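Local coordinates for maleylacetate reductase (Agrobacterium tumefaciens, PDB 3HL0), which reduces maleylacetate to 3-oxoadipate with NADH, a step of aromatic-compound catabolism, as a member of the iron-containing alcohol dehydrogenase family, at residues A[11-22]-A[147-157]; A[100-109]-A[124-132]. All blocks are in the same frame, centred on the assembly; numbering follows the deposited sequence.

Interaction 1: A[11-22]-A[147-157]. With CA (calcium ion), chain C.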
loop_
_atom_site.group_PDB
_atom_site.type_symbol
_atom_site.label_atom_id
_atom_site.label_comp_id
_atom_site.label_asym_id
_atom_site.label_seq_id
_atom_site.Cartn_x
_atom_site.Cartn_y
_atom_site.Cartn_z
ATOM N N ALA A 11 9.931 11.614 28.311
ATOM C CA ALA A 11 10.105 12.449 27.149
ATOM C C ALA A 11 9.069 13.588 27.218
ATOM O O ALA A 11 7.967 13.388 27.698
ATOM C CB ALA A 11 9.893 11.624 25.890
ATOM N N PRO A 12 9.450 14.793 26.780
ATOM C CA PRO A 12 8.439 15.864 26.733
ATOM C C PRO A 12 7.275 15.465 25.836
ATOM O O PRO A 12 7.461 14.838 24.769
ATOM C CB PRO A 12 9.186 17.051 26.129
ATOM C CG PRO A 12 10.420 16.502 25.476
ATOM C CD PRO A 12 10.690 15.113 26.046
ATOM N N ALA A 13 6.073 15.827 26.252
ATOM C CA ALA A 13 4.891 15.399 25.514
ATOM C C ALA A 13 3.722 16.325 25.783
ATOM O O ALA A 13 3.522 16.760 26.920
ATOM C CB ALA A 13 4.514 13.954 25.920
ATOM N N ARG A 14 2.944 16.604 24.743
ATOM C CA ARG A 14 1.632 17.204 24.928
ATOM C C ARG A 14 0.668 16.385 24.096
ATOM O O ARG A 14 0.730 16.420 22.881
ATOM C CB ARG A 14 1.576 18.679 24.514
ATOM C CG ARG A 14 0.122 19.223 24.572
ATOM C CD ARG A 14 0.046 20.744 24.530
ATOM N NE ARG A 14 -1.347 21.134 24.356
ATOM C CZ ARG A 14 -2.198 21.368 25.355
ATOM N NH1 ARG A 14 -1.798 21.275 26.625
ATOM N NH2 ARG A 14 -3.463 21.708 25.078
ATOM N N ILE A 15 -0.159 15.590 24.765
ATOM C CA ILE A 15 -1.053 14.641 24.095
ATOM C C ILE A 15 -2.479 15.064 24.333
ATOM O O ILE A 15 -2.907 15.130 25.486
ATOM C CB ILE A 15 -0.851 13.212 24.682
ATOM C CG1 ILE A 15 0.659 12.832 24.751
ATOM C CG2 ILE A 15 -1.728 12.195 23.902
ATOM C CD1 ILE A 15 1.388 12.795 23.341
ATOM N N VAL A 16 -3.208 15.399 23.254
ATOM C CA VAL A 16 -4.620 15.814 23.348
ATOM C C VAL A 16 -5.467 14.640 22.855
ATOM O O VAL A 16 -5.245 14.178 21.752
ATOM C CB VAL A 16 -4.870 17.018 22.451
ATOM C CG1 VAL A 16 -6.353 17.403 22.508
ATOM C CG2 VAL A 16 -3.971 18.232 22.887
ATOM N N PHE A 17 -6.367 14.102 23.676
ATOM C CA PHE A 17 -7.079 12.879 23.293
ATOM C C PHE A 17 -8.565 13.068 23.484
ATOM O O PHE A 17 -9.038 13.218 24.620
ATOM C CB PHE A 17 -6.603 11.691 24.156
ATOM C CG PHE A 17 -6.985 10.341 23.605
ATOM C CD1 PHE A 17 -5.994 9.466 23.127
ATOM C CD2 PHE A 17 -8.282 9.908 23.653
ATOM C CE1 PHE A 17 -6.334 8.213 22.598
ATOM C CE2 PHE A 17 -8.625 8.658 23.122
ATOM C CZ PHE A 17 -7.642 7.812 22.629
ATOM N N SER A 18 -9.319 13.066 22.381
ATOM C CA SER A 18 -10.785 13.106 22.496
ATOM C C SER A 18 -11.383 13.055 21.100
ATOM O O SER A 18 -10.820 13.627 20.138
ATOM C CB SER A 18 -11.266 14.344 23.253
ATOM O OG SER A 18 -11.055 15.510 22.509
ATOM N N ALA A 19 -12.506 12.342 21.009
ATOM C CA ALA A 19 -13.286 12.332 19.763
ATOM C C ALA A 19 -13.619 13.756 19.350
ATOM O O ALA A 19 -14.190 14.517 20.152
ATOM C CB ALA A 19 -14.562 11.495 19.940
ATOM N N GLY A 20 -13.249 14.108 18.113
ATOM C CA GLY A 20 -13.460 15.464 17.555
ATOM C C GLY A 20 -12.346 16.459 17.826
ATOM O O GLY A 20 -12.416 17.622 17.408
ATOM N N SER A 21 -11.303 16.008 18.510
ATOM C CA SER A 21 -10.204 16.900 18.887
ATOM C C SER A 21 -9.459 17.535 17.707
ATOM O O SER A 21 -8.794 18.554 17.887
ATOM C CB SER A 21 -9.216 16.141 19.796
ATOM O OG SER A 21 -8.649 15.068 19.057
ATOM N N SER A 22 -9.560 16.980 16.495
ATOM C CA SER A 22 -8.856 17.583 15.357
ATOM C C SER A 22 -9.531 18.913 14.956
ATOM O O SER A 22 -8.954 19.700 14.211
ATOM C CB SER A 22 -8.721 16.629 14.156
ATOM O OG SER A 22 -9.952 16.025 13.786
ATOM N N LEU A 147 11.460 14.051 17.931
ATOM C CA LEU A 147 10.249 13.824 18.752
ATOM C C LEU A 147 9.191 14.914 18.531
ATOM O O LEU A 147 9.483 16.113 18.760
ATOM C CB LEU A 147 10.586 13.737 20.245
ATOM C CG LEU A 147 9.431 13.349 21.156
ATOM C CD1 LEU A 147 8.888 11.927 20.877
ATOM C CD2 LEU A 147 9.942 13.487 22.585
ATOM N N PRO A 148 7.974 14.529 18.067
ATOM C CA PRO A 148 6.963 15.593 17.853
ATOM C C PRO A 148 6.523 16.335 19.134
ATOM O O PRO A 148 6.376 15.732 20.204
ATOM C CB PRO A 148 5.768 14.849 17.212
ATOM C CG PRO A 148 6.438 13.671 16.526
ATOM C CD PRO A 148 7.551 13.242 17.470
ATOM N N GLU A 149 6.315 17.634 18.988
ATOM C CA GLU A 149 5.897 18.483 20.096
ATOM C C GLU A 149 4.502 18.189 20.609
ATOM O O GLU A 149 4.265 18.254 21.816
ATOM C CB GLU A 149 5.936 19.946 19.679
ATOM C CG GLU A 149 7.319 20.563 19.696
ATOM C CD GLU A 149 8.240 20.087 18.575
ATOM O OE1 GLU A 149 7.784 19.535 17.544
ATOM O OE2 GLU A 149 9.474 20.239 18.731
ATOM N N VAL A 150 3.547 17.962 19.698
ATOM C CA VAL A 150 2.157 17.858 20.100
ATOM C C VAL A 150 1.515 16.698 19.332
ATOM O O VAL A 150 1.796 16.534 18.149
ATOM C CB VAL A 150 1.375 19.175 19.791
ATOM C CG1 VAL A 150 -0.088 19.019 20.109
ATOM C CG2 VAL A 150 1.982 20.381 20.529
ATOM N N VAL A 151 0.693 15.896 19.992
ATOM C CA VAL A 151 -0.039 14.853 19.274
ATOM C C VAL A 151 -1.511 15.037 19.590
ATOM O O VAL A 151 -1.864 15.256 20.758
ATOM C CB VAL A 151 0.386 13.464 19.785
ATOM C CG1 VAL A 151 -0.376 12.370 19.047
ATOM C CG2 VAL A 151 1.878 13.269 19.635
ATOM N N ILE A 152 -2.354 15.048 18.546
ATOM C CA ILE A 152 -3.810 15.161 18.708
ATOM C C ILE A 152 -4.404 13.831 18.286
ATOM O O ILE A 152 -4.371 13.476 17.106
ATOM C CB ILE A 152 -4.366 16.329 17.849
ATOM C CG1 ILE A 152 -3.739 17.630 18.329
ATOM C CG2 ILE A 152 -5.892 16.409 17.937
ATOM C CD1 ILE A 152 -4.228 18.838 17.484
ATOM N N TYR A 153 -4.948 13.103 19.246
ATOM C CA TYR A 153 -5.582 11.822 18.964
ATOM C C TYR A 153 -7.092 11.999 18.864
ATOM O O TYR A 153 -7.783 12.290 19.868
ATOM C CB TYR A 153 -5.313 10.821 20.091
ATOM C CG TYR A 153 -3.935 10.197 20.070
ATOM C CD1 TYR A 153 -3.568 9.319 19.042
ATOM C CD2 TYR A 153 -3.023 10.449 21.101
ATOM C CE1 TYR A 153 -2.291 8.699 19.040
ATOM C CE2 TYR A 153 -1.791 9.867 21.111
ATOM C CZ TYR A 153 -1.419 8.985 20.098
ATOM O OH TYR A 153 -0.189 8.419 20.134
ATOM N N ASP A 154 -7.597 11.796 17.647
ATOM C CA ASP A 154 -9.023 11.967 17.378
ATOM C C ASP A 154 -9.578 10.672 16.781
ATOM O O ASP A 154 -9.389 10.429 15.587
ATOM C CB ASP A 154 -9.226 13.130 16.414
ATOM C CG ASP A 154 -10.709 13.393 16.098
ATOM O OD1 ASP A 154 -11.576 12.579 16.462
ATOM O OD2 ASP A 154 -10.992 14.485 15.556
ATOM N N ALA A 155 -10.198 9.844 17.618
ATOM C CA ALA A 155 -10.589 8.498 17.150
ATOM C C ALA A 155 -11.593 8.582 15.973
ATOM O O ALA A 155 -11.706 7.630 15.199
ATOM C CB ALA A 155 -11.139 7.685 18.266
ATOM N N GLU A 156 -12.278 9.713 15.792
ATOM C CA GLU A 156 -13.193 9.837 14.622
ATOM C C GLU A 156 -12.447 9.662 13.291
ATOM O O GLU A 156 -13.038 9.178 12.301
ATOM C CB GLU A 156 -13.987 11.153 14.673
ATOM C CG GLU A 156 -14.951 11.176 15.848
ATOM C CD GLU A 156 -15.734 12.495 16.015
ATOM O OE1 GLU A 156 -15.489 13.488 15.293
ATOM O OE2 GLU A 156 -16.602 12.509 16.904
ATOM N N LEU A 157 -11.164 10.056 13.255
ATOM C CA LEU A 157 -10.346 10.011 12.060
ATOM C C LEU A 157 -9.880 8.578 11.728
ATOM O O LEU A 157 -9.359 8.331 10.653
ATOM C CB LEU A 157 -9.136 10.923 12.209
ATOM C CG LEU A 157 -9.509 12.367 12.526
ATOM C CD1 LEU A 157 -8.242 13.173 12.359
ATOM C CD2 LEU A 157 -10.627 12.892 11.630
HETATM CA CA CA C . 11.543 19.885 17.560
HETATM O O HOH W 1 7.797 16.432 22.410
HETATM O O HOH W 2 3.882 15.202 22.443
HETATM O O HOH W 3 11.607 17.912 18.630
HETATM O O HOH W 4 9.847 19.215 15.801
HETATM O O HOH W 5 12.916 19.682 15.761
HETATM O O HOH W 6 13.644 20.815 18.185
HETATM O O HOH W 7 11.030 22.150 16.785
#
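Tyr153 and Ile15 meet at the apolar centre, where methyl CG2 of Ile15 sits in the plane of the phenol ring at its edge, 3.5 Å from CD2 of Tyr153. With CG1 beside its backbone N (chi1 -49°) and chi2 turned to -62°, Ile15 brings CD1 alongside Val151, 3.8 Å from its CB. Val151 in turn lays CG1 over one face of the Tyr153 ring. Phe17 joins this row obliquely: its CD1 comes within 3.4 Å of Tyr153 CB, and the two ring planes are inclined at 43°. Trp226 of helix 215-234 also meets the tyrosine ring, while Val16 and Ile152, on the other face of the sheet, pack against Glu28 of helix 25-31.

Between these faces the backbones run parallel, joined by alternating bonds: Val151 N to Arg14 O, Val16 N to Val151 O, Tyr153 N to Val16 O and Ser18 N to Tyr153 O. Beyond one strand end, Asp154 grips the type II turn of Ser18 to Ser21. Its OD1 receives Gly20 N at 2.8 Å and, from the opposite face of the carboxylate, Glu156 N in an Asx turn. OD2 takes Ser22 N from above the plane and Ser22 OG, at 2.6 Å, on its anti side. Four donors thus fix the carboxylate's rotation. At the other end a water links Pro12 O to Pro148 O, and Glu149 OE2 binds the calcium ion at 2.4 Å, with five waters completing the shell; OE1 accepts from Gln114 N and one of those waters. Strand 150-153 also bonds to strand 113-118, so this parallel pairing adds strand 15-17 as an edge strand of the six-stranded sheet in the Rossmann-like nucleotide-binding domain of iron-containing alcohol dehydrogenases.

Interaction 2: A[100-109]-A[124-132]; sequences TGLGKAIALR and SEVTPILGQ. With NAD (nicotinamide-adenine-dinucleotide), chain D.
Lys104 reaches from helix 97-110 into the loop ahead of strand 129-134, and its side chain can be followed outward atom by atom. CB rests 4.0 Å from Leu130 CD1. CG lies beside the backbone N (chi1 -75°), and from there the chain runs extended, bringing CD to 3.5 Å from Ile129 O and CE close to the carbonyl oxygens of Thr127 and Ser124. At the tip, five oxygens share the three N-H groups of NZ: Ser124 OG and Ser124 O, both at 2.8 Å, Ile129 O, Thr127 O and, weakly, Thr127 OG1, so some of these bonds must be bifurcated or alternate. The carbonyl of Thr127 is met from well above its plane, that of Ile129 from only 16° off it. Together these acceptors fix the tip next to the nicotinamide.

The same loop holds the nicotinamide end of NAD. Thr127 OG1 donates to the carboxamide oxygen O7N at 2.6 Å and, in an ST turn, accepts from Ile129 N; Ile129 O takes the carboxamide N7N as well as Lys104 NZ. Helix 97-110 itself begins at the cofactor, where Gly97 and Ser98 bond to NAD, as in the nucleotide-binding domain of this dehydrogenase family.

From the strand, Leu130 sets its two methyls against the helix backbone, CD1 at 3.4 Å from Gly101 O and CD2 near Ala105 CA, with Leu108 CD2 crossing beside it. Beyond the leucines, Arg109 turns its guanidinium end-on to Gln132: NH1 and NH2 both donate to OE1, reaching it from opposite faces of the amide, whose plane stands 84° from the guanidinium. NH1 is shared with Ala105 O at 3.0 Å, which ties the arginine back to its own helix.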
loop_
_atom_site.group_PDB
_atom_site.type_symbol
_atom_site.label_atom_id
_atom_site.label_comp_id
_atom_site.label_asym_id
_atom_site.label_seq_id
_atom_site.Cartn_x
_atom_site.Cartn_y
_atom_site.Cartn_z
ATOM N N THR A 100 3.748 10.778 9.447
ATOM C CA THR A 100 4.529 11.204 10.605
ATOM C C THR A 100 5.998 11.244 10.266
ATOM O O THR A 100 6.697 12.220 10.653
ATOM C CB THR A 100 4.283 10.265 11.802
ATOM O OG1 THR A 100 2.877 10.244 12.025
ATOM C CG2 THR A 100 5.021 10.802 13.059
ATOM N N GLY A 101 6.481 10.238 9.515
ATOM C CA GLY A 101 7.905 10.200 9.129
ATOM C C GLY A 101 8.301 11.401 8.248
ATOM O O GLY A 101 9.347 12.005 8.448
ATOM N N LEU A 102 7.430 11.799 7.324
ATOM C CA LEU A 102 7.708 12.995 6.507
ATOM C C LEU A 102 7.825 14.248 7.391
ATOM O O LEU A 102 8.756 15.048 7.232
ATOM C CB LEU A 102 6.652 13.159 5.383
ATOM C CG LEU A 102 6.888 14.451 4.568
ATOM C CD1 LEU A 102 8.268 14.452 3.855
ATOM C CD2 LEU A 102 5.728 14.677 3.553
ATOM N N GLY A 103 6.904 14.410 8.341
ATOM C CA GLY A 103 6.973 15.571 9.244
ATOM C C GLY A 103 8.245 15.568 10.069
ATOM O O GLY A 103 8.848 16.631 10.320
ATOM N N LYS A 104 8.660 14.365 10.490
ATOM C CA LYS A 104 9.893 14.239 11.254
ATOM C C LYS A 104 11.098 14.607 10.394
ATOM O O LYS A 104 12.031 15.274 10.877
ATOM C CB LYS A 104 10.050 12.818 11.795
ATOM C CG LYS A 104 9.163 12.465 12.989
ATOM C CD LYS A 104 9.223 10.960 13.270
ATOM C CE LYS A 104 8.801 10.693 14.725
ATOM N NZ LYS A 104 8.971 9.224 15.056
ATOM N N ALA A 105 11.105 14.167 9.137
ATOM C CA ALA A 105 12.229 14.458 8.244
ATOM C C ALA A 105 12.313 15.945 7.919
ATOM O O ALA A 105 13.420 16.463 7.722
ATOM C CB ALA A 105 12.134 13.628 6.953
ATOM N N ILE A 106 11.162 16.613 7.822
ATOM C CA ILE A 106 11.128 18.073 7.619
ATOM C C ILE A 106 11.645 18.754 8.895
ATOM O O ILE A 106 12.470 19.641 8.819
ATOM C CB ILE A 106 9.688 18.568 7.274
ATOM C CG1 ILE A 106 9.265 18.044 5.907
ATOM C CG2 ILE A 106 9.593 20.107 7.344
ATOM C CD1 ILE A 106 7.741 18.172 5.655
ATOM N N ALA A 107 11.194 18.311 10.068
ATOM C CA ALA A 107 11.693 18.862 11.335
ATOM C C ALA A 107 13.215 18.713 11.466
ATOM O O ALA A 107 13.893 19.656 11.936
ATOM C CB ALA A 107 10.983 18.192 12.527
ATOM N N LEU A 108 13.756 17.575 11.051
ATOM C CA LEU A 108 15.224 17.377 11.110
ATOM C C LEU A 108 15.989 18.471 10.361
ATOM O O LEU A 108 17.075 18.883 10.776
ATOM C CB LEU A 108 15.621 15.990 10.571
ATOM C CG LEU A 108 17.096 15.602 10.503
ATOM C CD1 LEU A 108 17.671 15.477 11.916
ATOM C CD2 LEU A 108 17.204 14.274 9.798
ATOM N N ARG A 109 15.400 18.958 9.277
ATOM C CA ARG A 109 16.088 19.830 8.349
ATOM C C ARG A 109 15.780 21.299 8.593
ATOM O O ARG A 109 16.520 22.181 8.150
ATOM C CB ARG A 109 15.705 19.438 6.920
ATOM C CG ARG A 109 16.370 18.127 6.505
ATOM C CD ARG A 109 15.676 17.488 5.334
ATOM N NE ARG A 109 16.430 16.340 4.847
ATOM C CZ ARG A 109 16.293 15.089 5.303
ATOM N NH1 ARG A 109 15.447 14.795 6.276
ATOM N NH2 ARG A 109 17.022 14.113 4.790
ATOM N N SER A 124 4.468 6.131 15.784
ATOM C CA SER A 124 5.659 7.001 15.485
ATOM C C SER A 124 5.535 8.379 16.114
ATOM O O SER A 124 6.562 9.036 16.421
ATOM C CB SER A 124 5.744 7.185 13.978
ATOM O OG SER A 124 6.943 7.876 13.611
ATOM N N GLU A 125 4.294 8.841 16.275
ATOM C CA GLU A 125 4.009 10.186 16.819
ATOM C C GLU A 125 4.633 10.481 18.200
ATOM O O GLU A 125 4.777 11.672 18.573
ATOM C CB GLU A 125 2.518 10.461 16.845
ATOM C CG GLU A 125 1.771 9.496 17.768
ATOM C CD GLU A 125 1.291 8.194 17.091
ATOM O OE1 GLU A 125 1.749 7.824 15.985
ATOM O OE2 GLU A 125 0.434 7.529 17.711
ATOM N N VAL A 126 4.962 9.421 18.957
ATOM C CA VAL A 126 5.595 9.602 20.277
ATOM C C VAL A 126 6.947 8.905 20.383
ATOM O O VAL A 126 7.399 8.510 21.478
ATOM C CB VAL A 126 4.670 9.167 21.461
ATOM C CG1 VAL A 126 3.516 10.190 21.662
ATOM C CG2 VAL A 126 4.144 7.753 21.211
ATOM N N THR A 127 7.636 8.807 19.248
ATOM C CA THR A 127 9.003 8.311 19.286
ATOM C C THR A 127 9.975 9.308 18.662
ATOM O O THR A 127 9.592 10.123 17.802
ATOM C CB THR A 127 9.209 6.953 18.527
ATOM O OG1 THR A 127 9.446 7.226 17.136
ATOM C CG2 THR A 127 8.069 5.997 18.734
ATOM N N PRO A 128 11.251 9.255 19.071
ATOM C CA PRO A 128 12.242 10.150 18.483
ATOM C C PRO A 128 12.979 9.487 17.295
ATOM O O PRO A 128 14.063 9.944 16.915
ATOM C CB PRO A 128 13.201 10.408 19.652
ATOM C CG PRO A 128 13.243 9.061 20.339
ATOM C CD PRO A 128 11.787 8.555 20.257
ATOM N N ILE A 129 12.375 8.437 16.717
ATOM C CA ILE A 129 13.050 7.631 15.688
ATOM C C ILE A 129 12.594 8.038 14.285
ATOM O O ILE A 129 11.394 8.273 14.067
ATOM C CB ILE A 129 12.715 6.138 15.919
ATOM C CG1 ILE A 129 13.052 5.723 17.364
ATOM C CG2 ILE A 129 13.447 5.257 14.942
ATOM C CD1 ILE A 129 12.326 4.385 17.790
ATOM N N LEU A 130 13.537 8.137 13.337
ATOM C CA LEU A 130 13.178 8.450 11.953
ATOM C C LEU A 130 13.907 7.499 10.984
ATOM O O LEU A 130 15.123 7.389 11.054
ATOM C CB LEU A 130 13.550 9.916 11.631
ATOM C CG LEU A 130 13.469 10.296 10.150
ATOM C CD1 LEU A 130 12.033 10.208 9.585
ATOM C CD2 LEU A 130 14.076 11.707 9.942
ATOM N N GLY A 131 13.144 6.810 10.133
ATOM C CA GLY A 131 13.679 5.989 9.032
ATOM C C GLY A 131 13.512 6.739 7.715
ATOM O O GLY A 131 12.489 7.392 7.490
ATOM N N GLN A 132 14.550 6.685 6.864
ATOM C CA GLN A 132 14.504 7.350 5.569
ATOM C C GLN A 132 15.090 6.418 4.515
ATOM O O GLN A 132 15.753 5.446 4.854
ATOM C CB GLN A 132 15.284 8.673 5.599
ATOM C CG GLN A 132 14.816 9.630 6.701
ATOM C CD GLN A 132 15.620 10.894 6.746
ATOM O OE1 GLN A 132 15.346 11.860 6.021
ATOM N NE2 GLN A 132 16.628 10.912 7.604
HETATM P PA NAD D . 1.277 4.144 6.396
HETATM O O1A NAD D . 1.479 5.444 7.093
HETATM O O2A NAD D . 2.302 3.709 5.420
HETATM O O5B NAD D . -0.216 4.102 5.836
HETATM C C5B NAD D . -0.564 3.085 4.890
HETATM C C4B NAD D . -1.704 3.626 4.039
HETATM O O4B NAD D . -2.870 3.749 4.854
HETATM C C3B NAD D . -1.383 5.016 3.459
HETATM O O3B NAD D . -1.777 5.124 2.078
HETATM C C2B NAD D . -2.216 5.919 4.339
HETATM O O2B NAD D . -2.605 7.118 3.700
HETATM C C1B NAD D . -3.430 5.042 4.680
HETATM N N9A NAD D . -4.113 5.446 5.932
HETATM C C8A NAD D . -3.532 5.658 7.168
HETATM N N7A NAD D . -4.497 6.004 8.051
HETATM C C5A NAD D . -5.703 6.038 7.403
HETATM C C6A NAD D . -6.996 6.340 7.828
HETATM N N6A NAD D . -7.371 6.407 9.131
HETATM N N1A NAD D . -7.997 6.282 6.857
HETATM C C2A NAD D . -7.717 5.918 5.558
HETATM N N3A NAD D . -6.449 5.609 5.138
HETATM C C4A NAD D . -5.452 5.676 6.069
HETATM O O3 NAD D . 1.239 2.909 7.466
HETATM P PN NAD D . 1.818 2.798 8.978
HETATM O O1N NAD D . 1.854 1.331 9.252
HETATM O O2N NAD D . 0.986 3.686 9.789
HETATM O O5D NAD D . 3.322 3.338 8.917
HETATM C C5D NAD D . 4.391 2.550 8.401
HETATM C C4D NAD D . 5.614 3.464 8.305
HETATM O O4D NAD D . 5.832 4.047 9.582
HETATM C C3D NAD D . 6.856 2.641 7.988
HETATM O O3D NAD D . 7.733 3.464 7.203
HETATM C C2D NAD D . 7.441 2.379 9.356
HETATM O O2D NAD D . 8.839 2.085 9.357
HETATM C C1D NAD D . 7.118 3.681 10.066
HETATM N N1N NAD D . 7.082 3.563 11.517
HETATM C C2N NAD D . 7.964 4.335 12.213
HETATM C C3N NAD D . 7.972 4.261 13.590
HETATM C C7N NAD D . 8.938 5.166 14.237
HETATM O O7N NAD D . 8.884 5.158 15.578
HETATM N N7N NAD D . 9.803 5.923 13.518
HETATM C C4N NAD D . 7.052 3.436 14.327
HETATM C C5N NAD D . 6.162 2.651 13.592
HETATM C C6N NAD D . 6.193 2.720 12.188
HETATM O O HOH W 8 2.234 7.911 13.250
#

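Overall arrangement
Interactions 1 and 2 lie side by side in the nucleotide-binding domain, with centres about 16 Å apart. Glu125 joins them directly: its OE2 makes a probable hydrogen bond of 2.7 Å to Tyr153 OH, while its backbone O packs against Pro148 CG (3.3 Å). Leu147 CD1 also reaches the backbone carbon of Thr127 at 3.6 Å. Along the chain, segments 100-109 and 124-132 both fall between the partners of interaction 1. Interaction 2 holds the nicotinamide carboxamide, whereas interaction 1 approaches the cofactor's other end through Leu157, whose O makes a weak hydrogen bond to adenine N6A. The calcium ion on Glu149 lies about 9 Å from the Leu108 side chain.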